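PDB 3R4S: botulinum neurotoxin type C1 from Clostridium botulinum, which belongs to the botulinum neurotoxins and, through its receptor-binding region, binds gangliosides on which entry of the toxin into cells depends. Local coordinates for residues M254-I257 with D258-N261; D245-Y248 with N249-Y252. All coordinates share one frame; numbering follows the deposited sequence.

Contact 1 (M254-I257 with D258-N261); sequences MVNI and DYLN
Asn256 and Asp258 project together on one side of the turn, their amide and carboxylate planes 55° apart. The amide oxygen does the touching. With CG anti to the backbone N (chi1 -170°), Asn256 OD1 reaches round to accept a hydrogen bond from Asp258 N at 3.0 Å. This donor is tilted 31° from the carbonyl plane. The same OD1 lies 3.3 Å from Asp258 CB and at the edge of the Tyr259 ring, 3.9 Å from CD2. At the other end of the amide, Asn256 ND2 is hydrogen-bonded to Ser421 O, which ties the group at both ends.

The side-chain bond makes an Asx turn just beyond strand 251-256. A type I beta turn overlaps it: Tyr259 N gives a bond to Asn256 O at 2.8 Å, approaching from above the carbonyl plane.

Leu260 lies on the apolar side of the turn. Its CD2 methyl meets Val255 CG2 at 4.0 Å, the two side chains crossing at a slant. Ile257 runs alongside Leu260, with CD1 at 4.1 Å from the same CD2. Water 2 donates to Ile257 O at 2.9 Å and accepts from Leu260 N.

Contact 2 (D245-Y248 with N249-Y252); sequences DLRY and NKEY
Tyr252 turns its ring back onto Leu246 and Arg247, across the bend that leads into strand 251-256 of the beta-trefoil receptor-binding domain. CB points toward residues 245-248. CG stands anti to the carbonyl carbon (chi1 -68°), which carries the ring across the bend. CE1 and CE2 both lie under Leu246 CD1. CE2 also has Arg247 O beside it at the ring edge, 3.3 Å away and near the ring plane. CZ is the ring atom nearest the leucine methyl, at 3.4 Å. That methyl sits over one face, offset toward the rim. The contact is a CH-pi one, with CD1 3.8 Å from the centroid and 27° off the ring normal.

At the tip, OH accepts a hydrogen bond from Arg247 N at 2.9 Å. It donates to water 3 at 2.6 Å, and water 3 in turn donates a hydrogen bond to Asp245 O. The buried hydroxyl thus has partners for both accepting and donating. Arg247 CB also comes near the hydroxyl, while its guanidinium extends off the contact, where NH1 is hydrogen-bonded to Thr300 OG1.

The chain turns at Asn249, whose backbone is left-handed (phi 63°). Asn249 OD1 is hydrogen-bonded to NZ of Lys291, which lines the pocket of the bound N-acetyl-alpha-neuraminic acid, so Asn249 is a second-shell residue, its side chain about 7 Å from the sugar.

Lys250 CD meets Arg247 CB at 4.0 Å. Water 4 spans the bend, donating to Arg247 O and accepting from Lys250 N at 2.9 Å.

Contact 2 comes first along the chain and contact 1 follows directly. Their centres are about 17 Å apart, and their segments touch only by adjoining in sequence. Both use strand 251-256: contact 2 forms the bend that leads into it, and contact 1 the turn that leaves it toward strand 262-267. The strand pairs antiparallel with strands 288-292 and 424-428 in the beta-trefoil, the latter being the last strand of the chain. The two contacts thus lie at opposite ends of one strand of the receptor-binding domain. Contact 2 is linked to the N-acetyl-alpha-neuraminic acid site through the neighbouring strand 288-292.

Contact 1 (M254-I257 with D258-N261)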
loop_
_atom_site.group_PDB
_atom_site.type_symbol
_atom_site.label_atom_id
_atom_site.label_comp_id
_atom_site.label_asym_id
_atom_site.label_seq_id
_atom_site.Cartn_x
_atom_site.Cartn_y
_atom_site.Cartn_z
ATOM N N MET A 254 1.293 -15.329 1.943
ATOM C CA MET A 254 -0.058 -15.017 2.366
ATOM C C MET A 254 -0.040 -14.799 3.865
ATOM O O MET A 254 0.462 -15.644 4.609
ATOM C CB MET A 254 -0.982 -16.174 1.995
ATOM C CG MET A 254 -2.458 -15.939 2.272
ATOM S SD MET A 254 -3.471 -17.255 1.563
ATOM C CE MET A 254 -5.076 -16.867 2.287
ATOM N N VAL A 255 -0.576 -13.668 4.313
ATOM C CA VAL A 255 -0.562 -13.340 5.735
ATOM C C VAL A 255 -1.940 -12.923 6.225
ATOM O O VAL A 255 -2.761 -12.386 5.472
ATOM C CB VAL A 255 0.429 -12.206 6.051
ATOM C CG1 VAL A 255 1.859 -12.655 5.789
ATOM C CG2 VAL A 255 0.098 -10.963 5.226
ATOM N N ASN A 256 -2.197 -13.185 7.496
ATOM C CA ASN A 256 -3.406 -12.704 8.122
ATOM C C ASN A 256 -3.070 -11.409 8.830
ATOM O O ASN A 256 -2.081 -11.344 9.565
ATOM C CB ASN A 256 -3.936 -13.728 9.120
ATOM C CG ASN A 256 -5.312 -13.387 9.610
ATOM O OD1 ASN A 256 -5.471 -12.630 10.561
ATOM N ND2 ASN A 256 -6.326 -13.930 8.950
ATOM N N ILE A 257 -3.877 -10.375 8.595
ATOM C CA ILE A 257 -3.620 -9.049 9.158
ATOM C C ILE A 257 -3.520 -9.076 10.694
ATOM O O ILE A 257 -2.761 -8.311 11.291
ATOM C CB ILE A 257 -4.676 -8.016 8.687
ATOM C CG1 ILE A 257 -4.612 -7.849 7.164
ATOM C CG2 ILE A 257 -4.469 -6.658 9.380
ATOM C CD1 ILE A 257 -3.207 -7.617 6.620
ATOM N N ASP A 258 -4.275 -9.965 11.326
ATOM C CA ASP A 258 -4.202 -10.132 12.782
ATOM C C ASP A 258 -2.942 -10.865 13.248
ATOM O O ASP A 258 -2.664 -10.910 14.442
ATOM C CB ASP A 258 -5.434 -10.880 13.300
ATOM C CG ASP A 258 -6.600 -9.954 13.593
ATOM O OD1 ASP A 258 -6.412 -8.725 13.485
ATOM O OD2 ASP A 258 -7.695 -10.450 13.936
ATOM N N TYR A 259 -2.185 -11.433 12.313
ATOM C CA TYR A 259 -1.027 -12.248 12.668
ATOM C C TYR A 259 0.141 -12.044 11.715
ATOM O O TYR A 259 0.634 -13.004 11.115
ATOM C CB TYR A 259 -1.412 -13.729 12.684
ATOM C CG TYR A 259 -2.312 -14.088 13.844
ATOM C CD1 TYR A 259 -1.776 -14.417 15.086
ATOM C CD2 TYR A 259 -3.691 -14.091 13.702
ATOM C CE1 TYR A 259 -2.593 -14.750 16.162
ATOM C CE2 TYR A 259 -4.523 -14.423 14.773
ATOM C CZ TYR A 259 -3.963 -14.755 15.997
ATOM O OH TYR A 259 -4.772 -15.079 17.071
ATOM N N LEU A 260 0.589 -10.799 11.592
ATOM C CA LEU A 260 1.628 -10.453 10.633
ATOM C C LEU A 260 2.958 -11.072 11.025
ATOM O O LEU A 260 3.816 -11.281 10.175
ATOM C CB LEU A 260 1.770 -8.927 10.512
ATOM C CG LEU A 260 0.538 -8.235 9.908
ATOM C CD1 LEU A 260 0.719 -6.729 9.867
ATOM C CD2 LEU A 260 0.269 -8.766 8.520
ATOM N N ASN A 261 3.123 -11.365 12.313
ATOM C CA ASN A 261 4.356 -11.994 12.789
ATOM C C ASN A 261 4.361 -13.515 12.612
ATOM O O ASN A 261 5.239 -14.197 13.131
ATOM C CB ASN A 261 4.640 -11.624 14.249
ATOM C CG ASN A 261 3.661 -12.270 15.219
ATOM O OD1 ASN A 261 2.606 -12.759 14.820
ATOM N ND2 ASN A 261 4.004 -12.260 16.507
HETATM O O HOH W 1 -0.378 -14.503 9.058
HETATM O O HOH W 2 -0.566 -8.500 13.221
#

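Contact 2 (D245-Y248 with N249-Y252)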
loop_
_atom_site.group_PDB
_atom_site.type_symbol
_atom_site.label_atom_id
_atom_site.label_comp_id
_atom_site.label_asym_id
_atom_site.label_seq_id
_atom_site.Cartn_x
_atom_site.Cartn_y
_atom_site.Cartn_z
ATOM N N ASP A 245 -0.866 -3.935 -7.995
ATOM C CA ASP A 245 -1.925 -4.827 -8.447
ATOM C C ASP A 245 -1.628 -6.280 -8.090
ATOM O O ASP A 245 -0.564 -6.804 -8.416
ATOM C CB ASP A 245 -2.138 -4.724 -9.964
ATOM C CG ASP A 245 -2.736 -3.392 -10.387
ATOM O OD1 ASP A 245 -3.157 -2.606 -9.508
ATOM O OD2 ASP A 245 -2.771 -3.127 -11.610
ATOM N N LEU A 246 -2.589 -6.937 -7.449
ATOM C CA LEU A 246 -2.487 -8.370 -7.185
ATOM C C LEU A 246 -2.580 -9.184 -8.491
ATOM O O LEU A 246 -3.413 -8.894 -9.355
ATOM C CB LEU A 246 -3.573 -8.810 -6.201
ATOM C CG LEU A 246 -3.354 -10.201 -5.595
ATOM C CD1 LEU A 246 -2.106 -10.187 -4.690
ATOM C CD2 LEU A 246 -4.602 -10.642 -4.813
ATOM N N ARG A 247 -1.729 -10.202 -8.619
ATOM C CA ARG A 247 -1.603 -10.971 -9.858
ATOM C C ARG A 247 -1.857 -12.464 -9.669
ATOM O O ARG A 247 -1.488 -13.039 -8.638
ATOM C CB ARG A 247 -0.191 -10.807 -10.427
ATOM C CG ARG A 247 0.148 -9.382 -10.837
ATOM C CD ARG A 247 -0.537 -9.034 -12.145
ATOM N NE ARG A 247 -0.119 -7.723 -12.639
ATOM C CZ ARG A 247 -0.338 -7.287 -13.876
ATOM N NH1 ARG A 247 -0.965 -8.062 -14.756
ATOM N NH2 ARG A 247 0.072 -6.079 -14.236
ATOM N N TYR A 248 -2.476 -13.082 -10.673
ATOM C CA TYR A 248 -2.547 -14.539 -10.775
ATOM C C TYR A 248 -1.194 -15.081 -11.215
ATOM O O TYR A 248 -0.399 -14.356 -11.814
ATOM C CB TYR A 248 -3.607 -14.963 -11.801
ATOM C CG TYR A 248 -5.026 -14.649 -11.388
ATOM C CD1 TYR A 248 -5.662 -15.395 -10.399
ATOM C CD2 TYR A 248 -5.725 -13.608 -11.980
ATOM C CE1 TYR A 248 -6.957 -15.118 -10.013
ATOM C CE2 TYR A 248 -7.032 -13.312 -11.599
ATOM C CZ TYR A 248 -7.643 -14.072 -10.614
ATOM O OH TYR A 248 -8.939 -13.791 -10.222
ATOM N N ASN A 249 -0.937 -16.351 -10.913
ATOM C CA ASN A 249 0.267 -17.036 -11.378
ATOM C C ASN A 249 1.554 -16.425 -10.848
ATOM O O ASN A 249 2.586 -16.440 -11.520
ATOM C CB ASN A 249 0.326 -17.068 -12.905
ATOM C CG ASN A 249 -0.937 -17.619 -13.526
ATOM O OD1 ASN A 249 -1.639 -18.441 -12.930
ATOM N ND2 ASN A 249 -1.239 -17.163 -14.730
ATOM N N LYS A 250 1.500 -15.891 -9.638
ATOM C CA LYS A 250 2.665 -15.244 -9.065
ATOM C C LYS A 250 2.752 -15.619 -7.599
ATOM O O LYS A 250 1.744 -15.637 -6.894
ATOM C CB LYS A 250 2.573 -13.726 -9.259
ATOM C CG LYS A 250 3.599 -12.902 -8.489
ATOM C CD LYS A 250 3.443 -11.405 -8.793
ATOM C CE LYS A 250 4.413 -10.547 -7.970
ATOM N NZ LYS A 250 5.842 -10.795 -8.330
ATOM N N GLU A 251 3.958 -15.942 -7.152
ATOM C CA GLU A 251 4.193 -16.373 -5.782
ATOM C C GLU A 251 3.971 -15.266 -4.771
ATOM O O GLU A 251 4.517 -14.176 -4.920
ATOM C CB GLU A 251 5.630 -16.879 -5.629
ATOM C CG GLU A 251 5.924 -18.178 -6.352
ATOM C CD GLU A 251 7.290 -18.738 -5.979
ATOM O OE1 GLU A 251 8.278 -17.965 -5.926
ATOM O OE2 GLU A 251 7.371 -19.956 -5.730
ATOM N N TYR A 252 3.194 -15.555 -3.727
ATOM C CA TYR A 252 3.042 -14.617 -2.613
ATOM C C TYR A 252 3.245 -15.294 -1.272
ATOM O O TYR A 252 3.002 -16.499 -1.126
ATOM C CB TYR A 252 1.652 -13.972 -2.613
ATOM C CG TYR A 252 1.386 -13.030 -3.771
ATOM C CD1 TYR A 252 1.910 -11.732 -3.785
ATOM C CD2 TYR A 252 0.603 -13.431 -4.840
ATOM C CE1 TYR A 252 1.656 -10.856 -4.854
ATOM C CE2 TYR A 252 0.349 -12.572 -5.912
ATOM C CZ TYR A 252 0.869 -11.287 -5.909
ATOM O OH TYR A 252 0.608 -10.454 -6.981
HETATM O O HOH W 3 1.570 -7.995 -6.996
HETATM O O HOH W 4 -0.691 -15.394 -7.808
#